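Long-range contacts in putative mRNA interferase YoeB (Agrobacterium tumefaciens, PDB 6N90), which is probably the ribonuclease toxin of a bacterial type II toxin-antitoxin pair, a YoeB-family endonuclease expected to cut mRNA: residues Lys2-Leu7 with Glu76-Val81; Trp10-Phe15 with Gln83-Tyr88. All coordinates share one frame; numbering follows the deposited sequence.

Contact 1: residues Lys2-Leu7 with Glu76-Val81; sequences KLVWTL and EQRLEV
Leu3 and Val81 meet methyl to methyl, Leu3 CD1 lying 3.9 Å from Val81 CG2 where strands 2-5 and 76-84 run side by side, the parallel neighbours in an otherwise antiparallel mixed sheet. Four backbone hydrogen bonds fix the register: Lys2 N to Gln77 O at 3.0 Å, Leu79 N to Lys2 O, Val4 N to Leu79 O, and Val81 N to Val4 O at 2.8 Å. Strand 2-5 also pairs antiparallel with a strand of the second subunit, continuing the sheet across the interface.

The tightly packed face carries Leu3, Leu79, Trp5 and Val81. With CG1 anti to the backbone N (chi1 -179°), Val81 brings CG1 to 3.9 Å from Trp5 CZ3, on the same side of the ring as CG2, which lies over the face toward its rim. Ile31 of helix 21-36 packs on Leu3 and Trp5, and Ala34 on Leu79.

On the other face Val4 is buried, its CB 3.9 Å from Glu80 CG, with Lys2 of the second subunit packing on it. The looser part is the Lys2/Arg78 end: the two meet through their CB atoms, and Arg78 is exposed. Glu80 OE2 turns to Arg69 in a salt bridge. A water donates to both Val4 O (2.8 Å) and Val81 O, bridging the two strands.

The polar backbone thus supplies the register and the apolar face the burial, and neither depends on a charge pair between the strands.

Contact 2: residues Trp10-Phe15 with Gln83-Tyr88; sequences WDDYEF and QCRFHY
Asp12 and Arg85 join helix 7-19 to the segment 83-88 by a salt bridge, Arg85 NH1 donating to Asp12 OD1 at 3.0 Å with an N-H...O angle of 159°. The oxygen sits in the guanidinium plane, but the donor comes from above the carboxylate, 45° out of its plane, and the two flat groups stand almost perpendicular. The other oxygen, Asp12 OD2, is met by two waters. The firmer partner donates to OD2 at 2.9 Å and also to Arg85 O, at 3.2 Å. The second accepts from Cys84 N at 2.9 Å, but its 2.5 Å distance to Asp12 OD2 is unusually short and that bond is doubtful. The carboxylate is therefore tied to the side chain of Arg85 directly and, through water, to the backbone of Arg85 and less certainly of Cys84.

An extended chain from CG to NE carries the Arg85 guanidinium flat onto Phe15, planes 13° apart and CZ 3.6 Å from the ring centroid, a cation-pi stack. The rim atom CZ of Phe86 touches the opposite face, while the Phe86 ring lies over Arg85 CG. The salt bridge would be expected to stabilise both charges.

Deeper in, Cys84 SG packs 4.0 Å from Tyr13 CB, and Tyr13 OH bonds to Asn28 OD1 and to Gln17 NE2 of the second subunit. Cys84 O accepts from Trp16 NE1, a further tie to helix 7-19. Ile27 touches both Cys84 and Tyr13, and Arg85 leans on His64, which places the contact where helices 7-19 and 21-36 meet the end of the internal strand 76-84, beside strand 64-73.

Strand 76-84 serves both contacts: its first part pairs with strand 2-5 in contact 1, and its end and the residues beyond meet helix 7-19 in contact 2. Because that helix directly follows strand 2-5, one continuous piece of chain is held at two places, with centres 14 Å apart. Contact 1 has a buried apolar face and relies on backbone bonds; contact 2 is buried around Cys84 and Tyr13 but depends on charge, stacking and water nearer the surface. They join through Trp5, whose ring packs on Tyr13 and Trp10. Both reach the second subunit, contact 1 through strand 2-5 and contact 2 partly through Glu14, which forms a salt bridge with Arg32 of that subunit.

Contact 1: residues Lys2-Leu7 with Glu76-Val81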
loop_
_atom_site.group_PDB
_atom_site.type_symbol
_atom_site.label_atom_id
_atom_site.label_comp_id
_atom_site.label_asym_id
_atom_site.label_seq_id
_atom_site.Cartn_x
_atom_site.Cartn_y
_atom_site.Cartn_z
ATOM N N LYS A 2 -8.344 4.021 -3.411
ATOM C CA LYS A 2 -7.121 4.008 -2.620
ATOM C C LYS A 2 -6.875 2.630 -2.016
ATOM O O LYS A 2 -7.803 1.858 -1.807
ATOM C CB LYS A 2 -7.179 5.086 -1.536
ATOM C CG LYS A 2 -7.393 6.472 -2.130
ATOM C CD LYS A 2 -7.084 7.631 -1.187
ATOM C CE LYS A 2 -7.087 8.930 -2.001
ATOM N NZ LYS A 2 -6.646 10.122 -1.229
ATOM N N LEU A 3 -5.606 2.321 -1.778
ATOM C CA LEU A 3 -5.204 1.084 -1.139
ATOM C C LEU A 3 -4.615 1.458 0.215
ATOM O O LEU A 3 -3.648 2.198 0.280
ATOM C CB LEU A 3 -4.184 0.321 -2.010
ATOM C CG LEU A 3 -3.579 -0.936 -1.410
ATOM C CD1 LEU A 3 -4.628 -1.962 -1.147
ATOM C CD2 LEU A 3 -2.559 -1.506 -2.410
ATOM N N VAL A 4 -5.227 0.984 1.295
ATOM C CA VAL A 4 -4.811 1.333 2.654
ATOM C C VAL A 4 -4.268 0.135 3.439
ATOM O O VAL A 4 -4.931 -0.881 3.579
ATOM C CB VAL A 4 -5.985 1.952 3.453
ATOM C CG1 VAL A 4 -5.478 2.390 4.800
ATOM C CG2 VAL A 4 -6.596 3.104 2.665
ATOM N N TRP A 5 -3.032 0.253 3.922
ATOM C CA TRP A 5 -2.450 -0.755 4.801
ATOM C C TRP A 5 -2.359 -0.264 6.234
ATOM O O TRP A 5 -2.100 0.895 6.486
ATOM C CB TRP A 5 -1.031 -1.109 4.371
ATOM C CG TRP A 5 -0.903 -1.511 2.960
ATOM C CD1 TRP A 5 -0.825 -0.681 1.868
ATOM C CD2 TRP A 5 -0.777 -2.843 2.466
ATOM N NE1 TRP A 5 -0.663 -1.429 0.721
ATOM C CE2 TRP A 5 -0.644 -2.760 1.063
ATOM C CE3 TRP A 5 -0.786 -4.109 3.066
ATOM C CZ2 TRP A 5 -0.503 -3.893 0.257
ATOM C CZ3 TRP A 5 -0.638 -5.228 2.258
ATOM C CH2 TRP A 5 -0.520 -5.112 0.868
ATOM N N THR A 6 -2.457 -1.188 7.169
ATOM C CA THR A 6 -2.131 -0.880 8.556
ATOM C C THR A 6 -0.651 -1.101 8.836
ATOM O O THR A 6 0.084 -1.585 7.971
ATOM C CB THR A 6 -2.959 -1.741 9.505
ATOM O OG1 THR A 6 -2.635 -3.119 9.292
ATOM C CG2 THR A 6 -4.445 -1.517 9.222
ATOM N N LEU A 7 -0.217 -0.738 10.039
ATOM C CA LEU A 7 1.152 -1.029 10.470
ATOM C C LEU A 7 1.432 -2.516 10.323
ATOM O O LEU A 7 2.438 -2.914 9.726
ATOM C CB LEU A 7 1.382 -0.592 11.920
ATOM C CG LEU A 7 1.579 0.906 12.172
ATOM C CD1 LEU A 7 1.764 1.181 13.660
ATOM C CD2 LEU A 7 2.765 1.445 11.366
ATOM N N GLU A 76 -15.066 7.607 -5.138
ATOM C CA GLU A 76 -13.993 7.747 -4.159
ATOM C C GLU A 76 -14.087 6.635 -3.120
ATOM O O GLU A 76 -14.703 6.819 -2.064
ATOM C CB GLU A 76 -14.047 9.121 -3.485
ATOM C CG GLU A 76 -12.810 9.457 -2.653
ATOM C CD GLU A 76 -12.752 10.925 -2.267
ATOM O OE1 GLU A 76 -13.250 11.760 -3.050
ATOM O OE2 GLU A 76 -12.200 11.246 -1.191
ATOM N N GLN A 77 -13.495 5.484 -3.445
ATOM C CA GLN A 77 -13.517 4.296 -2.594
ATOM C C GLN A 77 -12.123 3.951 -2.081
ATOM O O GLN A 77 -11.131 4.535 -2.530
ATOM C CB GLN A 77 -14.091 3.094 -3.353
ATOM C CG GLN A 77 -15.476 3.306 -3.947
ATOM C CD GLN A 77 -16.019 2.069 -4.641
ATOM O OE1 GLN A 77 -15.526 0.958 -4.438
ATOM N NE2 GLN A 77 -17.040 2.260 -5.483
ATOM N N ARG A 78 -12.060 3.011 -1.144
ATOM C CA ARG A 78 -10.760 2.507 -0.660
ATOM C C ARG A 78 -10.835 1.025 -0.304
ATOM O O ARG A 78 -11.885 0.518 0.104
ATOM C CB ARG A 78 -10.275 3.325 0.549
ATOM C CG ARG A 78 -11.186 3.187 1.782
ATOM C CD ARG A 78 -10.790 4.151 2.903
ATOM N NE ARG A 78 -11.567 3.902 4.117
ATOM C CZ ARG A 78 -12.757 4.440 4.376
ATOM N NH1 ARG A 78 -13.329 5.266 3.511
ATOM N NH2 ARG A 78 -13.379 4.142 5.508
ATOM N N LEU A 79 -9.734 0.307 -0.521
ATOM C CA LEU A 79 -9.624 -1.059 -0.052
ATOM C C LEU A 79 -8.664 -1.023 1.112
ATOM O O LEU A 79 -7.538 -0.567 0.958
ATOM C CB LEU A 79 -9.095 -2.004 -1.139
ATOM C CG LEU A 79 -9.142 -3.488 -0.758
ATOM C CD1 LEU A 79 -9.355 -4.343 -1.989
ATOM C CD2 LEU A 79 -7.858 -3.901 -0.078
ATOM N N GLU A 80 -9.119 -1.496 2.268
ATOM C CA GLU A 80 -8.288 -1.517 3.471
ATOM C C GLU A 80 -7.818 -2.935 3.682
ATOM O O GLU A 80 -8.648 -3.831 3.843
ATOM C CB GLU A 80 -9.071 -1.076 4.711
ATOM C CG GLU A 80 -9.279 0.404 4.921
ATOM C CD GLU A 80 -10.169 0.656 6.130
ATOM O OE1 GLU A 80 -9.669 1.203 7.138
ATOM O OE2 GLU A 80 -11.367 0.299 6.067
ATOM N N VAL A 81 -6.504 -3.151 3.702
ATOM C CA VAL A 81 -5.969 -4.470 4.017
ATOM C C VAL A 81 -5.677 -4.572 5.510
ATOM O O VAL A 81 -4.879 -3.803 6.045
ATOM C CB VAL A 81 -4.680 -4.764 3.239
ATOM C CG1 VAL A 81 -4.148 -6.191 3.580
ATOM C CG2 VAL A 81 -4.917 -4.561 1.755
HETATM O O HOH W 1 -5.757 -0.874 6.256
#

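Contact 2: residues Trp10-Phe15 with Gln83-Tyr88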
loop_
_atom_site.group_PDB
_atom_site.type_symbol
_atom_site.label_atom_id
_atom_site.label_comp_id
_atom_site.label_asym_id
_atom_site.label_seq_id
_atom_site.Cartn_x
_atom_site.Cartn_y
_atom_site.Cartn_z
ATOM N N TRP A 10 1.174 -4.039 6.526
ATOM C CA TRP A 10 2.342 -3.659 5.714
ATOM C C TRP A 10 3.594 -4.411 6.171
ATOM O O TRP A 10 4.412 -4.854 5.348
ATOM C CB TRP A 10 2.586 -2.146 5.764
ATOM C CG TRP A 10 3.703 -1.712 4.826
ATOM C CD1 TRP A 10 4.955 -1.242 5.186
ATOM C CD2 TRP A 10 3.688 -1.740 3.384
ATOM N NE1 TRP A 10 5.703 -0.978 4.049
ATOM C CE2 TRP A 10 4.950 -1.270 2.939
ATOM C CE3 TRP A 10 2.729 -2.102 2.427
ATOM C CZ2 TRP A 10 5.262 -1.143 1.586
ATOM C CZ3 TRP A 10 3.046 -1.984 1.078
ATOM C CH2 TRP A 10 4.310 -1.517 0.670
ATOM N N ASP A 11 3.730 -4.596 7.479
ATOM C CA ASP A 11 4.862 -5.361 8.005
ATOM C C ASP A 11 4.858 -6.789 7.469
ATOM O O ASP A 11 5.894 -7.307 7.047
ATOM C CB ASP A 11 4.848 -5.361 9.539
ATOM C CG ASP A 11 5.495 -4.118 10.119
ATOM O OD1 ASP A 11 6.332 -3.501 9.413
ATOM O OD2 ASP A 11 5.172 -3.769 11.275
ATOM N N ASP A 12 3.692 -7.427 7.464
ATOM C CA ASP A 12 3.645 -8.769 6.921
ATOM C C ASP A 12 3.827 -8.835 5.420
ATOM O O ASP A 12 4.379 -9.819 4.910
ATOM C CB ASP A 12 2.354 -9.437 7.320
ATOM C CG ASP A 12 2.385 -9.909 8.760
ATOM O OD1 ASP A 12 3.502 -10.126 9.312
ATOM O OD2 ASP A 12 1.294 -10.051 9.336
ATOM N N TYR A 13 3.378 -7.799 4.707
ATOM C CA TYR A 13 3.643 -7.733 3.261
ATOM C C TYR A 13 5.140 -7.608 3.016
ATOM O O TYR A 13 5.670 -8.262 2.131
ATOM C CB TYR A 13 2.912 -6.553 2.643
ATOM C CG TYR A 13 2.957 -6.416 1.126
ATOM C CD1 TYR A 13 2.247 -7.283 0.294
ATOM C CD2 TYR A 13 3.619 -5.338 0.549
ATOM C CE1 TYR A 13 2.248 -7.101 -1.100
ATOM C CE2 TYR A 13 3.639 -5.153 -0.827
ATOM C CZ TYR A 13 2.968 -6.036 -1.648
ATOM O OH TYR A 13 2.988 -5.824 -3.014
ATOM N N GLU A 14 5.814 -6.838 3.865
ATOM C CA GLU A 14 7.257 -6.686 3.770
ATOM C C GLU A 14 7.897 -8.047 4.041
ATOM O O GLU A 14 8.827 -8.453 3.345
ATOM C CB GLU A 14 7.758 -5.653 4.778
ATOM C CG GLU A 14 7.687 -4.217 4.282
ATOM C CD GLU A 14 9.022 -3.505 4.364
ATOM O OE1 GLU A 14 10.066 -4.189 4.312
ATOM O OE2 GLU A 14 9.028 -2.262 4.479
ATOM N N PHE A 15 7.393 -8.747 5.056
ATOM C CA PHE A 15 7.903 -10.072 5.397
ATOM C C PHE A 15 7.868 -10.980 4.176
ATOM O O PHE A 15 8.839 -11.700 3.891
ATOM C CB PHE A 15 7.086 -10.685 6.538
ATOM C CG PHE A 15 7.403 -12.130 6.792
ATOM C CD1 PHE A 15 8.453 -12.476 7.619
ATOM C CD2 PHE A 15 6.648 -13.141 6.203
ATOM C CE1 PHE A 15 8.755 -13.836 7.871
ATOM C CE2 PHE A 15 6.946 -14.496 6.451
ATOM C CZ PHE A 15 8.003 -14.833 7.291
ATOM N N GLN A 83 -5.088 -7.827 7.081
ATOM C CA GLN A 83 -4.115 -8.906 7.281
ATOM C C GLN A 83 -3.710 -9.524 5.938
ATOM O O GLN A 83 -4.522 -9.576 5.026
ATOM C CB GLN A 83 -4.720 -9.959 8.243
ATOM C CG GLN A 83 -4.434 -11.422 7.957
ATOM C CD GLN A 83 -5.240 -12.349 8.870
ATOM O OE1 GLN A 83 -5.939 -11.898 9.792
ATOM N NE2 GLN A 83 -5.160 -13.643 8.606
ATOM N N CYS A 84 -2.469 -9.988 5.796
ATOM C CA CYS A 84 -2.090 -10.747 4.608
ATOM C C CYS A 84 -1.126 -11.883 4.995
ATOM O O CYS A 84 -0.158 -12.199 4.285
ATOM C CB CYS A 84 -1.466 -9.826 3.536
ATOM S SG CYS A 84 0.116 -9.105 4.006
ATOM N N ARG A 85 -1.423 -12.498 6.136
ATOM C CA ARG A 85 -0.596 -13.556 6.707
ATOM C C ARG A 85 -1.398 -14.253 7.808
ATOM O O ARG A 85 -2.136 -13.595 8.530
ATOM C CB ARG A 85 0.705 -12.972 7.266
ATOM C CG ARG A 85 1.782 -14.002 7.611
ATOM C CD ARG A 85 3.063 -13.279 8.015
ATOM N NE ARG A 85 4.076 -14.188 8.544
ATOM C CZ ARG A 85 5.039 -13.814 9.384
ATOM N NH1 ARG A 85 5.124 -12.562 9.800
ATOM N NH2 ARG A 85 5.914 -14.704 9.821
ATOM N N PHE A 86 -1.257 -15.571 7.905
ATOM C CA PHE A 86 -1.910 -16.398 8.931
ATOM C C PHE A 86 -3.422 -16.542 8.745
ATOM O O PHE A 86 -4.023 -15.932 7.856
ATOM C CB PHE A 86 -1.628 -15.851 10.339
ATOM C CG PHE A 86 -0.165 -15.717 10.642
ATOM C CD1 PHE A 86 0.679 -16.816 10.527
ATOM C CD2 PHE A 86 0.360 -14.502 11.044
ATOM C CE1 PHE A 86 2.022 -16.695 10.797
ATOM C CE2 PHE A 86 1.700 -14.373 11.314
ATOM C CZ PHE A 86 2.536 -15.472 11.178
ATOM N N HIS A 87 -4.033 -17.371 9.590
ATOM C CA HIS A 87 -5.496 -17.481 9.618
ATOM C C HIS A 87 -6.128 -16.249 10.273
ATOM O O HIS A 87 -5.454 -15.542 11.027
ATOM C CB HIS A 87 -5.917 -18.763 10.338
ATOM C CG HIS A 87 -5.693 -20.002 9.526
ATOM N ND1 HIS A 87 -6.594 -20.444 8.585
ATOM C CD2 HIS A 87 -4.665 -20.888 9.515
ATOM C CE1 HIS A 87 -6.133 -21.552 8.024
ATOM N NE2 HIS A 87 -4.968 -21.842 8.572
ATOM N N TYR A 88 -7.420 -16.030 9.997
ATOM C CA TYR A 88 -8.109 -14.727 10.154
ATOM C C TYR A 88 -7.650 -13.801 11.265
ATOM O O TYR A 88 -8.177 -12.679 11.377
ATOM C CB TYR A 88 -9.625 -14.935 10.341
ATOM C CG TYR A 88 -10.259 -15.582 9.150
ATOM C CD1 TYR A 88 -9.716 -15.374 7.907
ATOM C CD2 TYR A 88 -11.411 -16.379 9.249
ATOM C CE1 TYR A 88 -10.228 -15.951 6.814
ATOM C CE2 TYR A 88 -11.969 -16.971 8.098
ATOM C CZ TYR A 88 -11.360 -16.727 6.882
ATOM O OH TYR A 88 -11.811 -17.243 5.691
HETATM O O HOH W 2 -0.812 -9.414 8.122
HETATM O O HOH W 3 -1.104 -11.238 10.436
#